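Long-range contact in endo-1,4-beta-xylanase (Bacteroides thetaiotaomicron VPI-5482, PDB 3KST), which probably hydrolyses glycosidic bonds of xylan-type polysaccharides, as a calcium-binding member of glycoside hydrolase family 43: residues L143-W155 with L184-K196. Numbering follows the deposited sequence. Where two conformers were deposited one is given.
Sequences LYFVRFTDGNVIW and LQGKVAEGPSLLK
N152, K187 and P192 each bury more surface than any other residue in this contact between two neighbouring blades of the five-bladed beta-propeller characteristic of glycoside hydrolase family 43. The hairpin of strands 141-148 and 152-158 belongs to one four-stranded antiparallel sheet, and strand 189-197 is an outermost strand of the next. At the hairpin turn the two blades are joined by a single backbone bridge around N152 and V188: N152 N donates to K187 O at 3.0 Å, and A189 N donates to N152 O at 2.9 Å. E190 OE1 lies close to the plane of the N152 amide, 3.0 Å from ND2 of N152, and is met nearly along its C-O axis, although the amide and carboxylate planes are turned 37° apart. E190 is the predicted proton donor; its other oxygen, OE2, is hydrogen-bonded to Y215 OH, so both carboxylate oxygens are held. V146 CG2 packs on E190 CB at 3.6 Å. G191 N donates to OD2 of D130, a residue predicted to orient the proton donor.

Farther along, the blades separate and side chains fill the interface. P192 meets the hairpin through ring atoms CB and CG: P192 CG lies 3.8 Å from Y144 CB, and P192 CB 3.9 Å from I154 CG2. L194 CD2 lies over one face of the Y144 ring in a CH-pi contact, 4.1 Å from the centroid, while Y144 OH is hydrogen-bonded to P225 O. At the other end, K187 starts with CG anti to the backbone N (chi1 -173°) and continues fully extended past D150 O to form a salt bridge, with K187 NZ 2.7 Å from D150 OD1 and approaching from above the carboxylate plane, 49° out of it.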
ATOM      1  N   LEU A 143       4.277  -7.998  -9.756  1.00  9.62           N
ATOM      2  CA  LEU A 143       3.085  -7.356  -9.183  1.00  9.05           C
ATOM      3  C   LEU A 143       2.436  -8.313  -8.198  1.00  9.43           C
ATOM      4  O   LEU A 143       2.111  -9.477  -8.550  1.00  8.98           O
ATOM      5  CB  LEU A 143       2.061  -6.935 -10.256  1.00  8.99           C
ATOM      6  CG  LEU A 143       0.933  -6.004  -9.760  1.00  7.92           C
ATOM      7  CD1 LEU A 143       1.534  -4.663  -9.402  1.00  8.37           C
ATOM      8  CD2 LEU A 143      -0.162  -5.767 -10.834  1.00 11.56           C
ATOM      9  N   TYR A 144       2.270  -7.822  -6.968  1.00  9.22           N
ATOM     10  CA  TYR A 144       1.587  -8.494  -5.874  1.00  9.25           C
ATOM     11  C   TYR A 144       0.187  -7.892  -5.850  1.00  9.34           C
ATOM     12  O   TYR A 144       0.030  -6.697  -6.065  1.00  9.42           O
ATOM     13  CB  TYR A 144       2.325  -8.297  -4.545  1.00  8.49           C
ATOM     14  CG  TYR A 144       3.719  -8.844  -4.656  1.00 10.01           C
ATOM     15  CD1 TYR A 144       4.734  -8.085  -5.238  1.00  8.14           C
ATOM     16  CD2 TYR A 144       4.015 -10.156  -4.263  1.00 10.90           C
ATOM     17  CE1 TYR A 144       6.017  -8.611  -5.433  1.00 10.62           C
ATOM     18  CE2 TYR A 144       5.314 -10.687  -4.436  1.00 12.90           C
ATOM     19  CZ  TYR A 144       6.303  -9.901  -5.017  1.00  9.38           C
ATOM     20  OH  TYR A 144       7.572 -10.382  -5.210  1.00 13.44           O
ATOM     21  N   PHE A 145      -0.817  -8.742  -5.649  1.00  8.46           N
ATOM     22  CA  PHE A 145      -2.217  -8.336  -5.671  1.00  8.62           C
ATOM     23  C   PHE A 145      -3.037  -9.448  -5.051  1.00  8.88           C
ATOM     24  O   PHE A 145      -2.527 -10.563  -4.893  1.00  9.07           O
ATOM     25  CB  PHE A 145      -2.676  -8.037  -7.115  1.00  8.71           C
ATOM     26  CG  PHE A 145      -2.439  -9.161  -8.077  1.00 10.19           C
ATOM     27  CD1 PHE A 145      -1.205  -9.265  -8.746  1.00 12.72           C
ATOM     28  CD2 PHE A 145      -3.435 -10.096  -8.361  1.00 10.40           C
ATOM     29  CE1 PHE A 145      -0.963 -10.290  -9.637  1.00 12.39           C
ATOM     30  CE2 PHE A 145      -3.187 -11.128  -9.274  1.00 12.91           C
ATOM     31  CZ  PHE A 145      -1.944 -11.209  -9.911  1.00 11.05           C
ATOM     32  N   VAL A 146      -4.276  -9.129  -4.704  1.00  9.09           N
ATOM     33  CA  VAL A 146      -5.218 -10.055  -4.066  1.00  9.03           C
ATOM     34  C   VAL A 146      -6.155 -10.652  -5.075  1.00  9.08           C
ATOM     35  O   VAL A 146      -6.730  -9.904  -5.877  1.00  9.72           O
ATOM     36  CB  VAL A 146      -6.124  -9.311  -3.039  1.00  9.51           C
ATOM     37  CG1 VAL A 146      -7.354 -10.175  -2.595  1.00  7.85           C
ATOM     38  CG2 VAL A 146      -5.287  -8.845  -1.823  1.00  9.93           C
ATOM     39  N   ARG A 147      -6.286 -11.983  -5.078  1.00  9.42           N
ATOM     40  CA  ARG A 147      -7.350 -12.653  -5.829  1.00  8.81           C
ATOM     41  C   ARG A 147      -8.267 -13.248  -4.761  1.00  9.01           C
ATOM     42  O   ARG A 147      -7.816 -13.640  -3.663  1.00  8.25           O
ATOM     43  CB  ARG A 147      -6.842 -13.763  -6.724  1.00  8.52           C
ATOM     44  CG  ARG A 147      -5.854 -13.309  -7.781  1.00  9.76           C
ATOM     45  CD  ARG A 147      -5.256 -14.502  -8.507  1.00 11.47           C
ATOM     46  NE  ARG A 147      -6.229 -15.279  -9.265  1.00 13.99           N
ATOM     47  CZ  ARG A 147      -6.028 -16.513  -9.757  1.00 11.51           C
ATOM     48  NH1 ARG A 147      -4.878 -17.156  -9.559  1.00  9.82           N
ATOM     49  NH2 ARG A 147      -6.996 -17.114 -10.435  1.00 15.11           N
ATOM     50  N   PHE A 148      -9.532 -13.380  -5.119  1.00 10.12           N
ATOM     51  CA  PHE A 148     -10.561 -13.913  -4.222  1.00 11.25           C
ATOM     52  C   PHE A 148     -10.685 -15.416  -4.474  1.00 11.89           C
ATOM     53  O   PHE A 148     -11.705 -15.913  -4.965  1.00 14.72           O
ATOM     54  CB  PHE A 148     -11.872 -13.153  -4.437  1.00 11.78           C
ATOM     55  CG  PHE A 148     -11.691 -11.675  -4.407  1.00 11.39           C
ATOM     56  CD1 PHE A 148     -11.504 -11.014  -3.196  1.00 11.24           C
ATOM     57  CD2 PHE A 148     -11.651 -10.941  -5.582  1.00 14.52           C
ATOM     58  CE1 PHE A 148     -11.317  -9.635  -3.172  1.00 12.53           C
ATOM     59  CE2 PHE A 148     -11.457  -9.580  -5.562  1.00 14.52           C
ATOM     60  CZ  PHE A 148     -11.295  -8.917  -4.359  1.00 14.98           C
ATOM     61  N   THR A 149      -9.619 -16.139  -4.137  1.00 12.76           N
ATOM     62  CA  THR A 149      -9.506 -17.572  -4.393  1.00 12.50           C
ATOM     63  C   THR A 149      -9.780 -18.450  -3.185  1.00 13.16           C
ATOM     64  O   THR A 149     -10.181 -19.600  -3.355  1.00 13.89           O
ATOM     65  CB  THR A 149      -8.123 -17.918  -4.965  1.00 12.64           C
ATOM     66  OG1 THR A 149      -7.078 -17.404  -4.113  1.00 11.96           O
ATOM     67  CG2 THR A 149      -7.973 -17.317  -6.375  1.00 12.03           C
ATOM     68  N   ASP A 150      -9.546 -17.926  -1.982  1.00 12.70           N
ATOM     69  CA  ASP A 150      -9.795 -18.684  -0.732  1.00 12.42           C
ATOM     70  C   ASP A 150      -9.729 -17.633   0.357  1.00 12.49           C
ATOM     71  O   ASP A 150      -8.756 -17.546   1.137  1.00 12.15           O
ATOM     72  CB  ASP A 150      -8.744 -19.767  -0.534  1.00 12.07           C
ATOM     73  CG  ASP A 150      -9.062 -20.697   0.628  1.00 13.98           C
ATOM     74  OD1 ASP A 150     -10.098 -20.527   1.314  1.00 13.20           O
ATOM     75  OD2 ASP A 150      -8.279 -21.649   0.803  1.00 18.46           O
ATOM     76  N   GLY A 151     -10.796 -16.848   0.359  1.00 12.55           N
ATOM     77  CA  GLY A 151     -10.840 -15.577   1.030  1.00 11.62           C
ATOM     78  C   GLY A 151     -10.047 -14.639   0.138  1.00 11.14           C
ATOM     79  O   GLY A 151      -9.775 -14.928  -1.074  1.00 11.33           O
ATOM     80  N   ASN A 152      -9.644 -13.500   0.697  1.00  9.91           N
ATOM     81  CA  ASN A 152      -8.699 -12.637   0.014  1.00  9.83           C
ATOM     82  C   ASN A 152      -7.321 -13.276   0.179  1.00  9.80           C
ATOM     83  O   ASN A 152      -6.861 -13.439   1.315  1.00 10.69           O
ATOM     84  CB  ASN A 152      -8.653 -11.230   0.616  1.00  8.86           C
ATOM     85  CG  ASN A 152      -9.909 -10.420   0.383  1.00  9.96           C
ATOM     86  OD1 ASN A 152     -10.980 -10.918   0.004  1.00 10.35           O
ATOM     87  ND2 ASN A 152      -9.773  -9.119   0.608  1.00  8.90           N
ATOM     88  N   VAL A 153      -6.696 -13.642  -0.948  1.00  9.91           N
ATOM     89  CA  VAL A 153      -5.352 -14.259  -0.990  1.00  9.92           C
ATOM     90  C   VAL A 153      -4.399 -13.423  -1.827  1.00 10.46           C
ATOM     91  O   VAL A 153      -4.746 -12.969  -2.922  1.00 10.26           O
ATOM     92  CB  VAL A 153      -5.451 -15.694  -1.545  1.00  8.93           C
ATOM     93  CG1 VAL A 153      -4.068 -16.383  -1.605  1.00  9.36           C
ATOM     94  CG2 VAL A 153      -6.389 -16.481  -0.675  1.00  9.16           C
ATOM     95  N   ILE A 154      -3.199 -13.204  -1.298  1.00  9.43           N
ATOM     96  CA  ILE A 154      -2.162 -12.476  -1.986  1.00  9.30           C
ATOM     97  C   ILE A 154      -1.445 -13.399  -2.985  1.00  9.37           C
ATOM     98  O   ILE A 154      -0.903 -14.444  -2.615  1.00 10.02           O
ATOM     99  CB  ILE A 154      -1.139 -11.851  -1.013  1.00  9.13           C
ATOM    100  CG1 ILE A 154      -1.872 -10.849  -0.107  1.00  9.24           C
ATOM    101  CG2 ILE A 154      -0.010 -11.149  -1.826  1.00  8.82           C
ATOM    102  CD1 ILE A 154      -1.004 -10.215   1.002  1.00  6.50           C
ATOM    103  N   TRP A 155      -1.505 -12.991  -4.240  1.00 10.10           N
ATOM    104  CA  TRP A 155      -0.848 -13.653  -5.375  1.00  9.54           C
ATOM    105  C   TRP A 155       0.259 -12.767  -5.924  1.00  9.06           C
ATOM    106  O   TRP A 155       0.364 -11.585  -5.599  1.00  9.20           O
ATOM    107  CB  TRP A 155      -1.888 -13.931  -6.475  1.00  9.15           C
ATOM    108  CG  TRP A 155      -2.772 -15.078  -6.154  1.00 10.04           C
ATOM    109  CD1 TRP A 155      -3.797 -15.105  -5.265  1.00 10.63           C
ATOM    110  CD2 TRP A 155      -2.672 -16.382  -6.688  1.00  8.93           C
ATOM    111  NE1 TRP A 155      -4.380 -16.346  -5.233  1.00 10.48           N
ATOM    112  CE2 TRP A 155      -3.707 -17.155  -6.107  1.00  9.95           C
ATOM    113  CE3 TRP A 155      -1.833 -16.973  -7.638  1.00 10.93           C
ATOM    114  CZ2 TRP A 155      -3.907 -18.510  -6.429  1.00  9.76           C
ATOM    115  CZ3 TRP A 155      -2.021 -18.309  -7.954  1.00  8.63           C
ATOM    116  CH2 TRP A 155      -3.029 -19.069  -7.321  1.00  6.96           C
ATOM    117  N   LEU A 184      -9.544 -13.261  12.923  1.00 11.64           N
ATOM    118  CA  LEU A 184     -10.463 -12.587  13.829  1.00 12.14           C
ATOM    119  C   LEU A 184     -11.802 -12.294  13.122  1.00 12.57           C
ATOM    120  O   LEU A 184     -12.857 -12.390  13.750  1.00 12.37           O
ATOM    121  CB  LEU A 184      -9.835 -11.320  14.409  1.00 11.88           C
ATOM    122  CG  LEU A 184      -8.664 -11.447  15.384  1.00 12.66           C
ATOM    123  CD1 LEU A 184      -7.981 -10.083  15.569  1.00 13.69           C
ATOM    124  CD2 LEU A 184      -9.094 -12.021  16.758  1.00 13.90           C
ATOM    125  N   GLN A 185     -11.776 -11.930  11.832  1.00 12.57           N
ATOM    126  CA  GLN A 185     -12.998 -11.659  11.076  1.00 12.12           C
ATOM    127  C   GLN A 185     -12.778 -11.956   9.593  1.00 12.58           C
ATOM    128  O   GLN A 185     -11.854 -11.418   9.008  1.00 11.69           O
ATOM    129  CB  GLN A 185     -13.431 -10.209  11.266  1.00 13.34           C
ATOM    130  CG  GLN A 185     -14.693  -9.843  10.556  1.00 13.26           C
ATOM    131  CD  GLN A 185     -15.190  -8.437  10.882  1.00 15.37           C
ATOM    132  OE1 GLN A 185     -14.943  -7.903  11.968  1.00 14.56           O
ATOM    133  NE2 GLN A 185     -15.913  -7.841   9.946  1.00 14.62           N
ATOM    134  N   GLY A 186     -13.609 -12.818   9.011  1.00 11.60           N
ATOM    135  CA  GLY A 186     -13.463 -13.195   7.617  1.00 12.04           C
ATOM    136  C   GLY A 186     -12.198 -14.003   7.394  1.00 10.76           C
ATOM    137  O   GLY A 186     -11.583 -14.489   8.339  1.00 10.11           O
ATOM    138  N   LYS A 187     -11.823 -14.146   6.120  1.00 10.38           N
ATOM    139  CA  LYS A 187     -10.607 -14.868   5.714  1.00 10.48           C
ATOM    140  C   LYS A 187      -9.949 -13.913   4.723  1.00 10.65           C
ATOM    141  O   LYS A 187     -10.305 -13.889   3.548  1.00 10.67           O
ATOM    142  CB  LYS A 187     -10.976 -16.212   5.097  1.00 10.41           C
ATOM    143  CG  LYS A 187      -9.775 -17.062   4.813  1.00 10.29           C
ATOM    144  CD  LYS A 187     -10.133 -18.439   4.282  1.00  9.89           C
ATOM    145  CE  LYS A 187      -8.887 -19.279   4.132  1.00 11.72           C
ATOM    146  NZ  LYS A 187      -9.117 -20.705   3.812  1.00 14.53           N
ATOM    147  N   VAL A 188      -9.012 -13.104   5.230  1.00 11.02           N
ATOM    148  CA  VAL A 188      -8.415 -11.999   4.473  0.50 10.45           C
ATOM    149  C   VAL A 188      -6.923 -11.809   4.717  1.00 10.94           C
ATOM    150  O   VAL A 188      -6.526 -11.666   5.864  1.00 10.56           O
ATOM    151  CB  VAL A 188      -9.109 -10.645   4.872  0.50 10.38           C
ATOM    152  CG1 VAL A 188      -8.426  -9.411   4.198  0.50  9.00           C
ATOM    153  CG2 VAL A 188     -10.615 -10.669   4.556  0.50  9.07           C
ATOM    154  N   ALA A 189      -6.132 -11.848   3.645  1.00 10.14           N
ATOM    155  CA  ALA A 189      -4.709 -11.521   3.627  1.00 10.20           C
ATOM    156  C   ALA A 189      -4.670 -10.536   2.443  1.00 10.66           C
ATOM    157  O   ALA A 189      -5.186 -10.837   1.345  1.00 12.01           O
ATOM    158  CB  ALA A 189      -3.869 -12.734   3.357  1.00 10.30           C
ATOM    159  N   GLU A 190      -4.140  -9.344   2.663  1.00 10.08           N
ATOM    160  CA  GLU A 190      -4.207  -8.284   1.647  1.00  9.48           C
ATOM    161  C   GLU A 190      -3.201  -7.179   1.915  1.00  9.81           C
ATOM    162  O   GLU A 190      -2.355  -7.306   2.822  1.00  9.60           O
ATOM    163  CB  GLU A 190      -5.638  -7.709   1.594  1.00  9.70           C
ATOM    164  CG  GLU A 190      -6.084  -6.949   2.862  1.00  8.12           C
ATOM    165  CD  GLU A 190      -7.535  -6.431   2.808  1.00  9.66           C
ATOM    166  OE1 GLU A 190      -8.338  -6.900   1.965  1.00 11.76           O
ATOM    167  OE2 GLU A 190      -7.860  -5.549   3.631  1.00  8.77           O
ATOM    168  N   GLY A 191      -3.299  -6.104   1.119  1.00  9.54           N
ATOM    169  CA  GLY A 191      -2.424  -4.954   1.218  1.00  9.72           C
ATOM    170  C   GLY A 191      -0.948  -5.320   1.217  1.00  9.67           C
ATOM    171  O   GLY A 191      -0.232  -4.903   2.118  1.00 10.43           O
ATOM    172  N   PRO A 192      -0.490  -6.133   0.239  1.00  9.38           N
ATOM    173  CA  PRO A 192       0.927  -6.492   0.168  1.00  9.41           C
ATOM    174  C   PRO A 192       1.921  -5.325  -0.033  1.00  8.80           C
ATOM    175  O   PRO A 192       1.600  -4.292  -0.631  1.00  8.58           O
ATOM    176  CB  PRO A 192       0.974  -7.430  -1.062  1.00  9.11           C
ATOM    177  CG  PRO A 192      -0.082  -6.944  -1.912  1.00  8.67           C
ATOM    178  CD  PRO A 192      -1.200  -6.598  -0.969  1.00  9.33           C
ATOM    179  N   SER A 193       3.138  -5.530   0.472  1.00  9.33           N
ATOM    180  CA  SER A 193       4.301  -4.641   0.291  1.00 10.03           C
ATOM    181  C   SER A 193       5.541  -5.531   0.222  1.00  9.48           C
ATOM    182  O   SER A 193       5.690  -6.433   1.054  1.00 10.44           O
ATOM    183  CB  SER A 193       4.434  -3.651   1.443  1.00  9.98           C
ATOM    184  OG  SER A 193       3.260  -2.858   1.573  1.00  9.71           O
ATOM    185  N   LEU A 194       6.444  -5.252  -0.716  1.00  9.83           N
ATOM    186  CA  LEU A 194       7.631  -6.083  -0.920  1.00 10.81           C
ATOM    187  C   LEU A 194       8.884  -5.252  -0.712  1.00 10.44           C
ATOM    188  O   LEU A 194       8.989  -4.117  -1.217  1.00 10.94           O
ATOM    189  CB  LEU A 194       7.600  -6.723  -2.324  1.00 11.38           C
ATOM    190  CG  LEU A 194       8.302  -8.058  -2.575  1.00 12.51           C
ATOM    191  CD1 LEU A 194       9.801  -7.970  -2.324  1.00 15.56           C
ATOM    192  CD2 LEU A 194       7.650  -9.201  -1.760  1.00 15.95           C
ATOM    193  N   LEU A 195       9.807  -5.805   0.063  1.00 11.21           N
ATOM    194  CA  LEU A 195      11.156  -5.235   0.235  1.00 11.33           C
ATOM    195  C   LEU A 195      12.168  -6.371   0.155  1.00 11.17           C
ATOM    196  O   LEU A 195      11.888  -7.496   0.609  1.00 10.80           O
ATOM    197  CB  LEU A 195      11.290  -4.541   1.567  1.00 12.23           C
ATOM    198  CG  LEU A 195      10.572  -3.225   1.776  1.00 12.96           C
ATOM    199  CD1 LEU A 195      10.908  -2.782   3.159  1.00 14.11           C
ATOM    200  CD2 LEU A 195      11.000  -2.189   0.761  1.00  9.44           C
ATOM    201  N   LYS A 196      13.329  -6.083  -0.433  1.00 12.21           N
ATOM    202  CA  LYS A 196      14.416  -7.068  -0.496  1.00 11.95           C
ATOM    203  C   LYS A 196      15.579  -6.505   0.308  1.00 13.05           C
ATOM    204  O   LYS A 196      15.859  -5.309   0.220  1.00 14.10           O
ATOM    205  CB  LYS A 196      14.846  -7.298  -1.940  1.00 11.24           C
ATOM    206  CG  LYS A 196      15.965  -8.369  -2.111  1.00 12.36           C
ATOM    207  CD  LYS A 196      16.409  -8.432  -3.559  1.00 11.94           C
ATOM    208  CE  LYS A 196      17.431  -9.526  -3.851  1.00 13.21           C
ATOM    209  NZ  LYS A 196      17.814  -9.553  -5.329  1.00 10.74           N
TER